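Long-range contact in fatty acid-binding protein homolog 8 (Caenorhabditis elegans, PDB 6C1Z), which binds unsaturated fatty acids such as oleic acid and carries them from the lysosome to the nucleus, promoting transcription of longevity genes: residues D51-N56 / L66-R71. Numbering follows the deposited sequence.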
ATOM      1  N   ASP A  51     -10.898 -15.354   6.402  1.00 25.66           N
ATOM      2  CA  ASP A  51     -10.358 -15.171   5.066  1.00 22.15           C
ATOM      3  C   ASP A  51     -10.254 -13.714   4.641  1.00 20.55           C
ATOM      4  O   ASP A  51     -10.044 -13.442   3.456  1.00 22.84           O
ATOM      5  CB  ASP A  51     -11.136 -15.994   4.027  1.00 25.15           C
ATOM      6  CG  ASP A  51     -12.538 -15.495   3.785  1.00 35.70           C
ATOM      7  OD1 ASP A  51     -13.075 -14.710   4.597  1.00 33.49           O
ATOM      8  OD2 ASP A  51     -13.117 -15.910   2.743  1.00 36.20           O
ATOM      9  N   THR A  52     -10.373 -12.770   5.571  1.00 20.86           N
ATOM     10  CA  THR A  52     -10.285 -11.349   5.255  1.00 20.42           C
ATOM     11  C   THR A  52      -8.954 -10.789   5.748  1.00 18.90           C
ATOM     12  O   THR A  52      -8.657 -10.824   6.951  1.00 21.23           O
ATOM     13  CB  THR A  52     -11.449 -10.560   5.857  1.00 24.24           C
ATOM     14  OG1 THR A  52     -12.680 -11.084   5.342  1.00 30.29           O
ATOM     15  CG2 THR A  52     -11.322  -9.085   5.492  1.00 22.86           C
ATOM     16  N   TRP A  53      -8.168 -10.252   4.823  1.00 17.25           N
ATOM     17  CA  TRP A  53      -6.931  -9.579   5.164  1.00 16.55           C
ATOM     18  C   TRP A  53      -7.207  -8.140   5.591  1.00 17.97           C
ATOM     19  O   TRP A  53      -8.095  -7.475   5.064  1.00 18.35           O
ATOM     20  CB  TRP A  53      -5.974  -9.576   3.958  1.00 17.34           C
ATOM     21  CG  TRP A  53      -5.371 -10.936   3.722  1.00 16.57           C
ATOM     22  CD1 TRP A  53      -5.852 -11.897   2.885  1.00 20.23           C
ATOM     23  CD2 TRP A  53      -4.232 -11.486   4.369  1.00 18.86           C
ATOM     24  NE1 TRP A  53      -5.068 -13.014   2.971  1.00 18.90           N
ATOM     25  CE2 TRP A  53      -4.060 -12.793   3.867  1.00 17.29           C
ATOM     26  CE3 TRP A  53      -3.337 -11.003   5.338  1.00 18.75           C
ATOM     27  CZ2 TRP A  53      -3.034 -13.630   4.308  1.00 19.07           C
ATOM     28  CZ3 TRP A  53      -2.318 -11.830   5.761  1.00 20.62           C
ATOM     29  CH2 TRP A  53      -2.174 -13.136   5.244  1.00 20.32           C
ATOM     30  N   HIS A  54      -6.358  -7.634   6.472  1.00 18.86           N
ATOM     31  CA  HIS A  54      -6.391  -6.237   6.890  1.00 19.85           C
ATOM     32  C   HIS A  54      -4.981  -5.685   6.785  1.00 17.24           C
ATOM     33  O   HIS A  54      -4.053  -6.237   7.394  1.00 20.59           O
ATOM     34  CB  HIS A  54      -6.928  -6.132   8.314  1.00 21.75           C
ATOM     35  CG  HIS A  54      -8.346  -6.586   8.436  1.00 20.43           C
ATOM     36  ND1 HIS A  54      -9.404  -5.709   8.308  1.00 26.04           N
ATOM     37  CD2 HIS A  54      -8.892  -7.801   8.659  1.00 21.73           C
ATOM     38  CE1 HIS A  54     -10.539  -6.370   8.456  1.00 29.10           C
ATOM     39  NE2 HIS A  54     -10.258  -7.644   8.661  1.00 25.13           N
ATOM     40  N   PHE A  55      -4.801  -4.654   5.974  1.00 17.92           N
ATOM     41  CA  PHE A  55      -3.551  -3.900   5.876  1.00 17.62           C
ATOM     42  C   PHE A  55      -3.892  -2.521   6.394  1.00 19.68           C
ATOM     43  O   PHE A  55      -4.517  -1.716   5.695  1.00 20.62           O
ATOM     44  CB  PHE A  55      -3.055  -3.799   4.425  1.00 18.78           C
ATOM     45  CG  PHE A  55      -2.280  -5.007   3.915  1.00 18.25           C
ATOM     46  CD1 PHE A  55      -2.755  -6.298   4.059  1.00 18.55           C
ATOM     47  CD2 PHE A  55      -1.061  -4.822   3.290  1.00 23.27           C
ATOM     48  CE1 PHE A  55      -2.016  -7.397   3.552  1.00 20.52           C
ATOM     49  CE2 PHE A  55      -0.331  -5.914   2.801  1.00 24.49           C
ATOM     50  CZ  PHE A  55      -0.822  -7.181   2.936  1.00 22.75           C
ATOM     51  N   ASN A  56      -3.523  -2.263   7.629  1.00 18.95           N
ATOM     52  CA  ASN A  56      -3.876  -1.023   8.287  1.00 19.98           C
ATOM     53  C   ASN A  56      -2.619  -0.200   8.489  1.00 21.75           C
ATOM     54  O   ASN A  56      -1.668  -0.661   9.128  1.00 25.02           O
ATOM     55  CB  ASN A  56      -4.539  -1.326   9.627  1.00 22.06           C
ATOM     56  CG  ASN A  56      -5.826  -2.089   9.476  1.00 25.10           C
ATOM     57  OD1 ASN A  56      -6.487  -2.013   8.445  1.00 24.77           O
ATOM     58  ND2 ASN A  56      -6.212  -2.810  10.519  1.00 28.28           N
ATOM     59  N   LEU A  66      -7.419  -0.959   5.267  1.00 24.43           N
ATOM     60  CA  LEU A  66      -7.837  -1.631   4.055  1.00 23.94           C
ATOM     61  C   LEU A  66      -8.146  -3.067   4.417  1.00 24.94           C
ATOM     62  O   LEU A  66      -7.297  -3.758   4.986  1.00 24.53           O
ATOM     63  CB  LEU A  66      -6.705  -1.564   3.033  1.00 23.54           C
ATOM     64  CG  LEU A  66      -6.961  -2.245   1.697  1.00 24.77           C
ATOM     65  CD1 LEU A  66      -8.100  -1.588   0.956  1.00 39.33           C
ATOM     66  CD2 LEU A  66      -5.692  -2.181   0.871  1.00 30.89           C
ATOM     67  N   ALA A  67      -9.329  -3.523   4.058  1.00 21.55           N
ATOM     68  CA  ALA A  67      -9.754  -4.900   4.222  1.00 20.70           C
ATOM     69  C   ALA A  67     -10.034  -5.464   2.837  1.00 22.24           C
ATOM     70  O   ALA A  67     -10.580  -4.770   1.972  1.00 23.02           O
ATOM     71  CB  ALA A  67     -11.027  -4.971   5.070  1.00 24.68           C
ATOM     72  N   PHE A  68      -9.658  -6.721   2.613  1.00 19.16           N
ATOM     73  CA  PHE A  68      -9.920  -7.323   1.319  1.00 20.12           C
ATOM     74  C   PHE A  68      -9.841  -8.833   1.440  1.00 21.98           C
ATOM     75  O   PHE A  68      -9.205  -9.382   2.352  1.00 20.33           O
ATOM     76  CB  PHE A  68      -8.926  -6.826   0.262  1.00 22.33           C
ATOM     77  CG  PHE A  68      -7.479  -7.106   0.607  1.00 19.72           C
ATOM     78  CD1 PHE A  68      -6.856  -8.294   0.230  1.00 18.07           C
ATOM     79  CD2 PHE A  68      -6.720  -6.167   1.285  1.00 21.18           C
ATOM     80  CE1 PHE A  68      -5.547  -8.533   0.537  1.00 19.31           C
ATOM     81  CE2 PHE A  68      -5.373  -6.401   1.577  1.00 21.21           C
ATOM     82  CZ  PHE A  68      -4.791  -7.590   1.223  1.00 19.60           C
ATOM     83  N   LYS A  69     -10.443  -9.499   0.458  1.00 25.71           N
ATOM     84  CA  LYS A  69     -10.170 -10.904   0.193  1.00 23.79           C
ATOM     85  C   LYS A  69      -9.374 -11.039  -1.090  1.00 21.87           C
ATOM     86  O   LYS A  69      -9.591 -10.311  -2.065  1.00 22.66           O
ATOM     87  CB  LYS A  69     -11.453 -11.716   0.113  1.00 25.64           C
ATOM     88  CG  LYS A  69     -12.261 -11.614   1.388  1.00 27.32           C
ATOM     89  CD  LYS A  69     -13.524 -12.430   1.313  1.00 30.13           C
ATOM     90  CE  LYS A  69     -14.446 -12.140   2.480  1.00 33.69           C
ATOM     91  NZ  LYS A  69     -13.905 -12.623   3.773  1.00 71.69           N
ATOM     92  N   ILE A  70      -8.363 -11.914  -1.041  1.00 23.48           N
ATOM     93  CA  ILE A  70      -7.535 -12.200  -2.195  1.00 22.89           C
ATOM     94  C   ILE A  70      -8.415 -12.619  -3.366  1.00 21.47           C
ATOM     95  O   ILE A  70      -9.331 -13.431  -3.203  1.00 23.27           O
ATOM     96  CB  ILE A  70      -6.510 -13.295  -1.811  1.00 24.71           C
ATOM     97  CG1 ILE A  70      -5.511 -12.766  -0.788  1.00 31.07           C
ATOM     98  CG2 ILE A  70      -5.788 -13.838  -3.008  1.00 35.67           C
ATOM     99  CD1 ILE A  70      -4.684 -11.673  -1.321  1.00 28.71           C
ATOM    100  N   ARG A  71      -8.152 -12.043  -4.548  1.00 21.53           N
ATOM    101  CA  ARG A  71      -8.800 -12.389  -5.813  1.00 25.35           C
ATOM    102  C   ARG A  71     -10.215 -11.843  -5.964  1.00 26.99           C
ATOM    103  O   ARG A  71     -10.885 -12.159  -6.945  1.00 28.35           O
ATOM    104  CB  ARG A  71      -8.814 -13.898  -6.089  1.00 25.05           C
ATOM    105  CG  ARG A  71      -7.422 -14.523  -6.153  1.00 29.49           C
ATOM    106  CD  ARG A  71      -7.486 -16.060  -6.215  1.00 31.79           C
ATOM    107  NE  ARG A  71      -8.476 -16.572  -5.269  1.00 36.47           N
ATOM    108  CZ  ARG A  71      -8.210 -16.917  -4.011  1.00 29.62           C
ATOM    109  NH1 ARG A  71      -6.974 -16.852  -3.537  1.00 34.07           N
ATOM    110  NH2 ARG A  71      -9.186 -17.341  -3.214  1.00 29.09           N
TER
HETATM  111  O   HOH W   1      -8.398 -13.605   1.281  1.00 27.41           O
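In the antiparallel hairpin of strands 52-58 and 64-68, which edges the gap before strand 74-77 in this fatty acid-binding protein β-barrel, Trp53 faces Phe68 and Phe55 faces Leu66 as hydrogen-bonded pairs. Their amides and carbonyls bond reciprocally, with Trp53 N to Phe68 O at 2.8 Å. Between them His54 and Ala67 form a non-hydrogen-bonded pair on the other face, His54 CE1 lying 3.7 Å from Ala67 CB. Trp53, Phe55 and Phe68 make an aromatic cluster, extended by Phe95. With chi1 at 58°, Phe68 CG sits between its own backbone N and carbonyl carbon, and the ring leans across to Trp53, whose CB makes a CH-π contact over one face, 3.8 Å from the centroid. Phe55 CD1 meets that ring at its edge, 3.6 Å from Phe68 CE2. Beyond the ladder, Lys69 bends at its last torsion (chi4 -68°), bringing NZ into a salt bridge with Asp51 OD1 and a hydrogen bond to Thr52 OG1. A valine in place of Thr52 would remove the hydroxyl, and the Lys69 ammonium would probably lose this second acceptor and be freer to turn. A water bridges the backbone just outside the ladder, donating to Asp51 O (2.7 Å) and accepting from Ile70 N.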